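Local atomic coordinates of origin of replication complex subunit 1B (Arabidopsis thaliana, PDB entry 5HH7), a protein that reads the unmodified histone H3 tail through its BAH-PHD cassette and serves in the origin recognition complex that binds origins of replication. Residues A[14-19]-A[146-151]. Numbering follows the deposited sequence. Where two conformers were deposited one is given.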
ATOM      1  N   VAL A  14      19.111  20.229  -9.502  1.00 42.93           N
ATOM      2  CA  VAL A  14      18.800  19.824 -10.866  1.00 42.69           C
ATOM      3  C   VAL A  14      17.614  18.866 -10.833  1.00 43.13           C
ATOM      4  O   VAL A  14      17.731  17.736 -10.356  1.00 39.19           O
ATOM      5  CB  VAL A  14      19.997  19.136 -11.549  1.00 53.54           C
ATOM      6  CG1 VAL A  14      19.603  18.626 -12.930  1.00 55.23           C
ATOM      7  CG2 VAL A  14      21.177  20.093 -11.643  1.00 57.71           C
ATOM      8  N   TYR A  15      16.468  19.328 -11.325  1.00 45.27           N
ATOM      9  CA  TYR A  15      15.242  18.536 -11.289  1.00 46.48           C
ATOM     10  C   TYR A  15      15.151  17.565 -12.461  1.00 44.55           C
ATOM     11  O   TYR A  15      15.623  17.856 -13.559  1.00 44.46           O
ATOM     12  CB  TYR A  15      14.010  19.446 -11.260  1.00 41.62           C
ATOM     13  CG  TYR A  15      13.750  20.086  -9.915  1.00 43.79           C
ATOM     14  CD1 TYR A  15      14.274  21.334  -9.601  1.00 46.91           C
ATOM     15  CD2 TYR A  15      12.974  19.442  -8.960  1.00 43.32           C
ATOM     16  CE1 TYR A  15      14.035  21.921  -8.368  1.00 46.87           C
ATOM     17  CE2 TYR A  15      12.728  20.022  -7.728  1.00 44.83           C
ATOM     18  CZ  TYR A  15      13.260  21.261  -7.438  1.00 46.45           C
ATOM     19  OH  TYR A  15      13.017  21.835  -6.211  1.00 48.16           O
ATOM     20  N   TYR A  16      14.543  16.409 -12.213  1.00 39.40           N
ATOM     21  CA  TYR A  16      14.392  15.372 -13.226  1.00 39.15           C
ATOM     22  C   TYR A  16      12.952  14.887 -13.304  1.00 38.51           C
ATOM     23  O   TYR A  16      12.243  14.847 -12.296  1.00 36.40           O
ATOM     24  CB  TYR A  16      15.288  14.176 -12.903  1.00 46.55           C
ATOM     25  CG  TYR A  16      16.770  14.458 -12.979  1.00 51.87           C
ATOM     26  CD1 TYR A  16      17.440  14.418 -14.193  1.00 54.12           C
ATOM     27  CD2 TYR A  16      17.502  14.748 -11.835  1.00 55.36           C
ATOM     28  CE1 TYR A  16      18.796  14.669 -14.269  1.00 65.77           C
ATOM     29  CE2 TYR A  16      18.860  15.000 -11.901  1.00 59.98           C
ATOM     30  CZ  TYR A  16      19.501  14.960 -13.121  1.00 68.61           C
ATOM     31  OH  TYR A  16      20.852  15.210 -13.197  1.00 77.38           O
ATOM     32  N   ASN A  17      12.522  14.503 -14.501  1.00 40.56           N
ATOM     33  CA  ASN A  17      11.236  13.839 -14.646  1.00 42.68           C
ATOM     34  C   ASN A  17      11.336  12.410 -14.131  1.00 44.36           C
ATOM     35  O   ASN A  17      10.391  11.879 -13.545  1.00 40.15           O
ATOM     36  CB  ASN A  17      10.764  13.848 -16.099  1.00 55.49           C
ATOM     37  CG  ASN A  17       9.533  12.993 -16.311  1.00 62.25           C
ATOM     38  OD1 ASN A  17       8.429  13.360 -15.904  1.00 68.58           O
ATOM     39  ND2 ASN A  17       9.714  11.842 -16.948  1.00 62.80           N
ATOM     40  N   LYS A  18      12.492  11.792 -14.349  1.00 40.33           N
ATOM     41  CA  LYS A  18      12.736  10.460 -13.811  1.00 46.83           C
ATOM     42  C   LYS A  18      14.206  10.203 -13.492  1.00 43.64           C
ATOM     43  O   LYS A  18      15.104  10.793 -14.095  1.00 40.13           O
ATOM     44  CB  LYS A  18      12.182   9.374 -14.739  1.00 59.28           C
ATOM     45  CG  LYS A  18      12.799   9.335 -16.121  1.00 69.73           C
ATOM     46  CD  LYS A  18      12.188   8.210 -16.943  1.00 77.98           C
ATOM     47  CE  LYS A  18      12.748   8.181 -18.357  1.00 86.31           C
ATOM     48  NZ  LYS A  18      12.464   9.445 -19.092  1.00 89.03           N
ATOM     49  N   VAL A  19      14.431   9.309 -12.534  1.00 41.64           N
ATOM     50  CA  VAL A  19      15.764   9.019 -12.022  1.00 44.58           C
ATOM     51  C   VAL A  19      15.931   7.518 -11.815  1.00 40.06           C
ATOM     52  O   VAL A  19      15.058   6.863 -11.241  1.00 40.18           O
ATOM     53  CB  VAL A  19      15.996   9.718 -10.657  1.00 48.33           C
ATOM     54  CG1 VAL A  19      17.266   9.206  -9.990  1.00 49.75           C
ATOM     55  CG2 VAL A  19      16.048  11.228 -10.824  1.00 45.74           C
ATOM     56  N   GLY A 146      25.611  16.097  -4.600  1.00 44.56           N
ATOM     57  CA  GLY A 146      25.271  15.068  -5.568  1.00 40.41           C
ATOM     58  C   GLY A 146      24.224  14.078  -5.086  1.00 41.29           C
ATOM     59  O   GLY A 146      23.931  13.096  -5.767  1.00 40.67           O
ATOM     60  N   VAL A 147      23.655  14.336  -3.912  1.00 42.94           N
ATOM     61  CA  VAL A 147      22.654  13.445  -3.327  1.00 41.21           C
ATOM     62  C   VAL A 147      21.289  13.621  -3.990  1.00 40.03           C
ATOM     63  O   VAL A 147      20.854  14.746  -4.236  1.00 42.68           O
ATOM     64  CB  VAL A 147      22.525  13.680  -1.807  1.00 39.81           C
ATOM     65  CG1 VAL A 147      21.394  12.840  -1.216  1.00 35.92           C
ATOM     66  CG2 VAL A 147      23.847  13.378  -1.113  1.00 44.39           C
ATOM     67  N   TYR A 148      20.623  12.507  -4.285  1.00 32.57           N
ATOM     68  CA  TYR A 148      19.297  12.541  -4.895  1.00 35.58           C
ATOM     69  C   TYR A 148      18.173  12.601  -3.861  1.00 35.58           C
ATOM     70  O   TYR A 148      18.226  11.939  -2.822  1.00 32.49           O
ATOM     71  CB  TYR A 148      19.099  11.346  -5.831  1.00 34.63           C
ATOM     72  CG  TYR A 148      19.758  11.522  -7.181  1.00 41.59           C
ATOM     73  CD1 TYR A 148      21.117  11.286  -7.349  1.00 48.37           C
ATOM     74  CD2 TYR A 148      19.023  11.933  -8.286  1.00 41.38           C
ATOM     75  CE1 TYR A 148      21.726  11.450  -8.582  1.00 49.91           C
ATOM     76  CE2 TYR A 148      19.623  12.098  -9.524  1.00 46.13           C
ATOM     77  CZ  TYR A 148      20.974  11.857  -9.666  1.00 49.27           C
ATOM     78  OH  TYR A 148      21.575  12.022 -10.895  1.00 50.73           O
ATOM     79  N   TRP A 149      17.156  13.399  -4.167  1.00 32.45           N
ATOM     80  CA  TRP A 149      16.035  13.639  -3.269  1.00 30.21           C
ATOM     81  C   TRP A 149      14.725  13.548  -4.035  1.00 32.45           C
ATOM     82  O   TRP A 149      14.708  13.621  -5.263  1.00 34.08           O
ATOM     83  CB  TRP A 149      16.114  15.051  -2.687  1.00 32.90           C
ATOM     84  CG  TRP A 149      17.206  15.305  -1.699  1.00 35.14           C
ATOM     85  CD1 TRP A 149      18.541  15.440  -1.960  1.00 34.20           C
ATOM     86  CD2 TRP A 149      17.050  15.505  -0.290  1.00 35.12           C
ATOM     87  NE1 TRP A 149      19.227  15.689  -0.794  1.00 39.47           N
ATOM     88  CE2 TRP A 149      18.333  15.735   0.245  1.00 39.89           C
ATOM     89  CE3 TRP A 149      15.948  15.498   0.575  1.00 34.86           C
ATOM     90  CZ2 TRP A 149      18.547  15.958   1.604  1.00 42.58           C
ATOM     91  CZ3 TRP A 149      16.161  15.719   1.924  1.00 37.43           C
ATOM     92  CH2 TRP A 149      17.451  15.947   2.425  1.00 36.62           C
ATOM     93  N   ILE A 150      13.627  13.403  -3.302  1.00 30.22           N
ATOM     94  CA  ILE A 150      12.302  13.600  -3.872  1.00 28.22           C
ATOM     95  C   ILE A 150      11.521  14.586  -3.020  1.00 28.34           C
ATOM     96  O   ILE A 150      11.833  14.786  -1.844  1.00 31.06           O
ATOM     97  CB  ILE A 150      11.470  12.289  -3.920  1.00 26.87           C
ATOM     98  CG1 ILE A 150      11.251  11.740  -2.506  1.00 28.83           C
ATOM     99  CG2 ILE A 150      12.120  11.253  -4.828  1.00 29.79           C
ATOM    100  CD1 ILE A 150      10.184  10.660  -2.412  1.00 28.05           C
ATOM    101  N   ARG A 151      10.523  15.227  -3.615  1.00 29.14           N
ATOM    102  CA  ARG A 151       9.508  15.915  -2.834  0.50 28.93           C
ATOM    103  C   ARG A 151       8.353  14.939  -2.675  1.00 27.67           C
ATOM    104  O   ARG A 151       7.691  14.594  -3.654  1.00 27.40           O
ATOM    105  CB  ARG A 151       9.036  17.194  -3.527  0.50 30.68           C
ATOM    106  CG  ARG A 151       8.045  18.002  -2.695  0.50 33.91           C
ATOM    107  CD  ARG A 151       7.755  19.362  -3.306  0.50 39.11           C
ATOM    108  NE  ARG A 151       6.988  20.213  -2.397  0.50 39.34           N
ATOM    109  CZ  ARG A 151       5.791  20.719  -2.672  0.50 29.81           C
ATOM    110  NH1 ARG A 151       5.216  20.470  -3.840  0.50 36.23           N
ATOM    111  NH2 ARG A 151       5.171  21.482  -1.783  0.50 29.26           N
TER
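Tyr16 and Tyr148 both set CG beside the backbone N and anti to the carbonyl carbon, with chi1 at -66° and -79°, and the two phenol rings reach the same place. There the CE2 corners meet, with Tyr16 CE2 3.8 Å from Tyr148 CE2. The planes are tilted by 30° and slid well apart. The ring centroids are 6.0 Å from each other, so overlap is slight and this is not a close stack. The two side chains cross at about a right angle. Their hydroxyls lie near one another, but Tyr16 OH and Tyr148 OH are 4.0 Å apart and no hydrogen bond joins them.

Val19 comes to the CD2-CE2 bond of Tyr148 from the other side of the ring plane, with both its methyls. Val19 CG1 is anti to its backbone N and comes 3.7 Å from Tyr148 CD2. Val19 CG2 sits 3.9 Å from Tyr148 CE2. Tyr16 and Val19 therefore flank CE2 of Tyr148 from opposite sides of that plane.

The strands do not pair directly. Strand 132-142 runs between them, antiparallel to both 13-16 and 148-156, and Tyr16 bonds through its backbone to Leu139. Tyr148 is tied by its backbone to Met185, which the side chains of Tyr148 and Val19 also touch. Val19 belongs to the hairpin of strands 18-21 and 24-27, where it pairs with Phe26. The contact thus packs Tyr16 and this hairpin against strand 148-156 of the BAH domain, two strands over from 13-16 in the same sheet. It lies away from the zinc sites and the histone-binding regions.

Carbon-to-carbon touches carry the contact, and no hydrogen bond or salt bridge crosses between the segments. Its hold is consequently apolar and weakly directional; Val19 is buried, and the two segments bury just 136 Å² between them.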